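Abietadiene synthase, chloroplastic (Abies grandis, PDB 3S9V) belongs to the terpene synthase family, a largely helical plastid enzyme with an N-terminal terpene synthase domain and a metal-binding domain. Local coordinates at residues Ala617-Glu621 against Ala622-Pro626; Val696-Ala699 against Ile700-Tyr703. One frame throughout, in Å; residues are numbered along the deposited sequence.

Contact 1 of 2, residues Ala617-Glu621 against Ala622-Pro626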
loop_
_atom_site.group_PDB
_atom_site.type_symbol
_atom_site.label_atom_id
_atom_site.label_comp_id
_atom_site.label_asym_id
_atom_site.label_seq_id
_atom_site.Cartn_x
_atom_site.Cartn_y
_atom_site.Cartn_z
ATOM N N ALA A 617 26.272 -6.192 -32.083
ATOM C CA ALA A 617 27.591 -5.767 -32.538
ATOM C C ALA A 617 27.708 -5.838 -34.058
ATOM O O ALA A 617 28.273 -4.941 -34.687
ATOM C CB ALA A 617 28.668 -6.632 -31.893
ATOM N N GLU A 618 27.182 -6.907 -34.651
ATOM C CA GLU A 618 27.244 -7.068 -36.100
ATOM C C GLU A 618 26.383 -6.016 -36.777
ATOM O O GLU A 618 26.772 -5.450 -37.799
ATOM C CB GLU A 618 26.797 -8.477 -36.497
ATOM C CG GLU A 618 27.690 -9.554 -35.893
ATOM C CD GLU A 618 27.193 -10.967 -36.143
ATOM O OE1 GLU A 618 25.961 -11.183 -36.095
ATOM O OE2 GLU A 618 28.041 -11.861 -36.367
ATOM N N TRP A 619 25.217 -5.747 -36.200
ATOM C CA TRP A 619 24.328 -4.736 -36.752
ATOM C C TRP A 619 25.009 -3.379 -36.639
ATOM O O TRP A 619 24.886 -2.534 -37.520
ATOM C CB TRP A 619 23.013 -4.668 -35.971
ATOM C CG TRP A 619 22.049 -5.780 -36.211
ATOM C CD1 TRP A 619 22.011 -6.629 -37.281
ATOM C CD2 TRP A 619 20.931 -6.119 -35.389
ATOM N NE1 TRP A 619 20.936 -7.472 -37.176
ATOM C CE2 TRP A 619 20.255 -7.182 -36.024
ATOM C CE3 TRP A 619 20.432 -5.626 -34.176
ATOM C CZ2 TRP A 619 19.101 -7.762 -35.487
ATOM C CZ3 TRP A 619 19.285 -6.201 -33.642
ATOM C CH2 TRP A 619 18.634 -7.257 -34.298
ATOM N N SER A 620 25.715 -3.181 -35.530
ATOM C CA SER A 620 26.406 -1.930 -35.261
ATOM C C SER A 620 27.514 -1.650 -36.273
ATOM O O SER A 620 27.523 -0.600 -36.916
ATOM C CB SER A 620 26.985 -1.948 -33.841
ATOM O OG SER A 620 27.415 -0.655 -33.444
ATOM N N GLU A 621 28.441 -2.590 -36.421
ATOM C CA GLU A 621 29.544 -2.410 -37.359
ATOM C C GLU A 621 29.027 -2.233 -38.787
ATOM O O GLU A 621 29.633 -1.523 -39.587
ATOM C CB GLU A 621 30.518 -3.595 -37.268
ATOM C CG GLU A 621 30.287 -4.720 -38.257
ATOM C CD GLU A 621 30.771 -4.378 -39.657
ATOM O OE1 GLU A 621 31.953 -3.996 -39.804
ATOM O OE2 GLU A 621 29.971 -4.494 -40.609
ATOM N N ALA A 622 27.904 -2.872 -39.106
ATOM C CA ALA A 622 27.319 -2.752 -40.439
ATOM C C ALA A 622 26.318 -1.603 -40.454
ATOM O O ALA A 622 25.704 -1.315 -41.480
ATOM C CB ALA A 622 26.627 -4.053 -40.838
ATOM N N LYS A 623 26.170 -0.949 -39.307
ATOM C CA LYS A 623 25.243 0.169 -39.162
ATOM C C LYS A 623 23.877 -0.190 -39.720
ATOM O O LYS A 623 23.310 0.532 -40.540
ATOM C CB LYS A 623 25.791 1.413 -39.868
ATOM C CG LYS A 623 27.021 2.012 -39.197
ATOM C CD LYS A 623 27.394 3.335 -39.834
ATOM C CE LYS A 623 28.579 3.979 -39.135
ATOM N NZ LYS A 623 28.895 5.310 -39.727
ATOM N N TYR A 624 23.354 -1.322 -39.264
ATOM C CA TYR A 624 22.057 -1.806 -39.705
ATOM C C TYR A 624 20.993 -1.444 -38.682
ATOM O O TYR A 624 21.228 -1.495 -37.473
ATOM C CB TYR A 624 22.109 -3.327 -39.889
ATOM C CG TYR A 624 20.817 -3.951 -40.371
ATOM C CD1 TYR A 624 20.276 -3.612 -41.612
ATOM C CD2 TYR A 624 20.138 -4.885 -39.588
ATOM C CE1 TYR A 624 19.089 -4.188 -42.064
ATOM C CE2 TYR A 624 18.950 -5.469 -40.029
ATOM C CZ TYR A 624 18.430 -5.116 -41.269
ATOM O OH TYR A 624 17.255 -5.688 -41.714
ATOM N N VAL A 625 19.824 -1.063 -39.173
ATOM C CA VAL A 625 18.723 -0.710 -38.301
ATOM C C VAL A 625 17.577 -1.643 -38.649
ATOM O O VAL A 625 16.819 -1.386 -39.578
ATOM C CB VAL A 625 18.284 0.742 -38.515
ATOM C CG1 VAL A 625 17.089 1.057 -37.635
ATOM C CG2 VAL A 625 19.437 1.679 -38.201
ATOM N N PRO A 626 17.443 -2.750 -37.905
ATOM C CA PRO A 626 16.376 -3.717 -38.161
ATOM C C PRO A 626 15.003 -3.152 -37.848
ATOM O O PRO A 626 14.889 -2.056 -37.306
ATOM C CB PRO A 626 16.749 -4.881 -37.247
ATOM C CG PRO A 626 17.378 -4.186 -36.080
ATOM C CD PRO A 626 18.260 -3.160 -36.747
#
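The backbones of Trp619 and Tyr624 come within 4.7 Å, CA to CA, where helix 599-621 ends and the chain leaves it to run across its end, past the Trp619 side chain. Ala622 N still makes the regular helical bond to Glu618 O, at 3.1 Å. Lys623 then takes a left-handed conformation (phi +49°), which turns the N-H of Tyr624 back to the helix, beside its own. Tyr624 N reaches back to Trp619 O in a short, nearly straight bond of 2.6 Å. Lys623 N bonds to Ser620 O at 2.8 Å, but approaches from above the carbonyl plane. Three carbonyls of the final turn thus find donors.

The indole lies beside this turn. CD2 of Tyr624 rests over one face of the Trp619 ring, 3.4 Å from CD1, while CD1 lies at the edge of the phenol ring, near its plane. The two planes are inclined at 56°, so the pair is oblique, neither stacked nor edge-to-face. Setting CG of Tyr624 opposite its own backbone N (chi1 -179°) places the phenol there. Further along, CG of Pro626 sits over the six-membered part of the indole in a CH-pi contact, 3.7 Å from its centroid and almost on the ring normal. Tyr631 of helix 628-638 touches both Trp619 and Pro626.

The bent Glu621 side chain brings OE2 to 3.4 Å from CB of Ala622. The paired back-bonds and positive phi define a Schellman motif, with the hydrophobic contact between Trp619 and Tyr624 that commonly accompanies this helix C-cap.

Contact 2 of 2, residues Val696-Ala699 against Ile700-Tyr703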
loop_
_atom_site.group_PDB
_atom_site.type_symbol
_atom_site.label_atom_id
_atom_site.label_comp_id
_atom_site.label_asym_id
_atom_site.label_seq_id
_atom_site.Cartn_x
_atom_site.Cartn_y
_atom_site.Cartn_z
ATOM N N VAL A 696 22.531 3.613 -33.982
ATOM C CA VAL A 696 21.314 4.140 -34.581
ATOM C C VAL A 696 20.172 3.129 -34.505
ATOM O O VAL A 696 19.096 3.352 -35.063
ATOM C CB VAL A 696 21.555 4.526 -36.058
ATOM C CG1 VAL A 696 20.370 5.320 -36.594
ATOM C CG2 VAL A 696 22.842 5.332 -36.181
ATOM N N ALA A 697 20.403 2.023 -33.804
ATOM C CA ALA A 697 19.387 0.987 -33.674
ATOM C C ALA A 697 18.828 0.903 -32.258
ATOM O O ALA A 697 19.513 0.457 -31.336
ATOM C CB ALA A 697 19.970 -0.357 -34.085
ATOM N N SER A 698 17.582 1.333 -32.086
ATOM C CA SER A 698 16.944 1.290 -30.778
ATOM C C SER A 698 15.435 1.147 -30.917
ATOM O O SER A 698 14.889 1.228 -32.017
ATOM C CB SER A 698 17.268 2.560 -29.976
ATOM O OG SER A 698 16.552 3.691 -30.454
ATOM N N ALA A 699 14.754 0.935 -29.800
ATOM C CA ALA A 699 13.312 0.795 -29.842
ATOM C C ALA A 699 12.699 1.931 -30.663
ATOM O O ALA A 699 12.072 1.686 -31.690
ATOM C CB ALA A 699 12.750 0.799 -28.436
ATOM N N ILE A 700 12.898 3.170 -30.222
ATOM C CA ILE A 700 12.343 4.332 -30.913
ATOM C C ILE A 700 12.823 4.448 -32.355
ATOM O O ILE A 700 12.009 4.530 -33.274
ATOM C CB ILE A 700 12.682 5.658 -30.176
ATOM C CG1 ILE A 700 12.033 5.682 -28.790
ATOM C CG2 ILE A 700 12.165 6.843 -30.976
ATOM C CD1 ILE A 700 12.617 4.685 -27.811
ATOM N N GLN A 701 14.140 4.449 -32.548
ATOM C CA GLN A 701 14.727 4.564 -33.880
ATOM C C GLN A 701 14.152 3.553 -34.864
ATOM O O GLN A 701 13.830 3.891 -36.009
ATOM C CB GLN A 701 16.244 4.395 -33.800
ATOM C CG GLN A 701 16.932 5.483 -32.984
ATOM C CD GLN A 701 18.436 5.286 -32.870
ATOM O OE1 GLN A 701 18.905 4.327 -32.256
ATOM N NE2 GLN A 701 19.200 6.200 -33.465
ATOM N N CYS A 702 14.016 2.310 -34.410
ATOM C CA CYS A 702 13.490 1.241 -35.245
ATOM C C CYS A 702 12.008 1.407 -35.546
ATOM O O CYS A 702 11.563 1.143 -36.664
ATOM C CB CYS A 702 13.727 -0.118 -34.578
ATOM S SG CYS A 702 15.466 -0.612 -34.496
ATOM N N TYR A 703 11.242 1.844 -34.554
ATOM C CA TYR A 703 9.814 2.016 -34.761
ATOM C C TYR A 703 9.607 3.097 -35.803
ATOM O O TYR A 703 8.708 3.014 -36.647
ATOM C CB TYR A 703 9.105 2.417 -33.466
ATOM C CG TYR A 703 7.601 2.354 -33.606
ATOM C CD1 TYR A 703 6.962 1.140 -33.846
ATOM C CD2 TYR A 703 6.821 3.507 -33.555
ATOM C CE1 TYR A 703 5.594 1.072 -34.037
ATOM C CE2 TYR A 703 5.436 3.449 -33.746
ATOM C CZ TYR A 703 4.835 2.225 -33.988
ATOM O OH TYR A 703 3.476 2.139 -34.183
#
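Ser698 turns its hydroxyl toward Gln701, three residues on, and the two side chains meet at the start of helix 699-706. With OG between the backbone N and the carbonyl carbon of its own residue (chi1 74°), the hydroxyl faces the first turn and accepts from Gln701 N at 3.3 Å. The same OG donates to Gln701 OE1 at 3.0 Å, though OE1 is crowded in the model and its position is less certain. CG of Gln701 stands opposite the carbonyl carbon (chi1 -63°) and the chain runs on extended (chi2 178°), which brings the amide beside Val696; the fit there is too tight in the model to be trusted in detail. The valine side chain crosses it at about a right angle, CG1 lying 3.5 Å from NE2.

Ser698 is therefore the N-cap of the helix, supplying an acceptor to an N-H of the first turn, which no carbonyl of a preceding helical turn takes. Ser698 N meets Gln701 OE1 at a poor angle, so the reciprocal bond of a capping box is not made as modelled, and the doubt about OE1 applies here too. Asp683 of helix 669-693 takes the neighbouring Ala699 N-H, so two N-H groups at the helix start are held by side chains.

Cys702 meets the Ser698 carbonyl with two groups: its backbone N bonds to Ser698 O at 2.8 Å, and SG lies 3.1 Å from that oxygen. Tyr703 N continues the helical bonding to Ala699 O, 3.0 Å away, but its ring leads away from the N-cap and stacks on His718. On another side of the turn, CB of Ala699 meets CD1 of Ile700 at 3.9 Å, and the isoleucine also touches Tyr687 and Leu716, from the helices before and after this one.

In the fold
Contact 1 comes first along the chain, at the C-terminal end of helix 599-621, and contact 2 follows at the N-terminal start of helix 699-706. Their centres are about 12 Å apart, on the same side of the chain's centre, and both belong to the metal-binding family region of the helical enzyme. The loop at 624-626 packs directly on contact 2: CG2 of Val625 lies 3.6 Å from Val696 O, and Pro626 O is 3.2 Å from Cys702 SG. A hydrogen bond from Lys705 to Val625 O adds a polar tie. One helix ending and another beginning are thereby joined across some seventy residues of sequence.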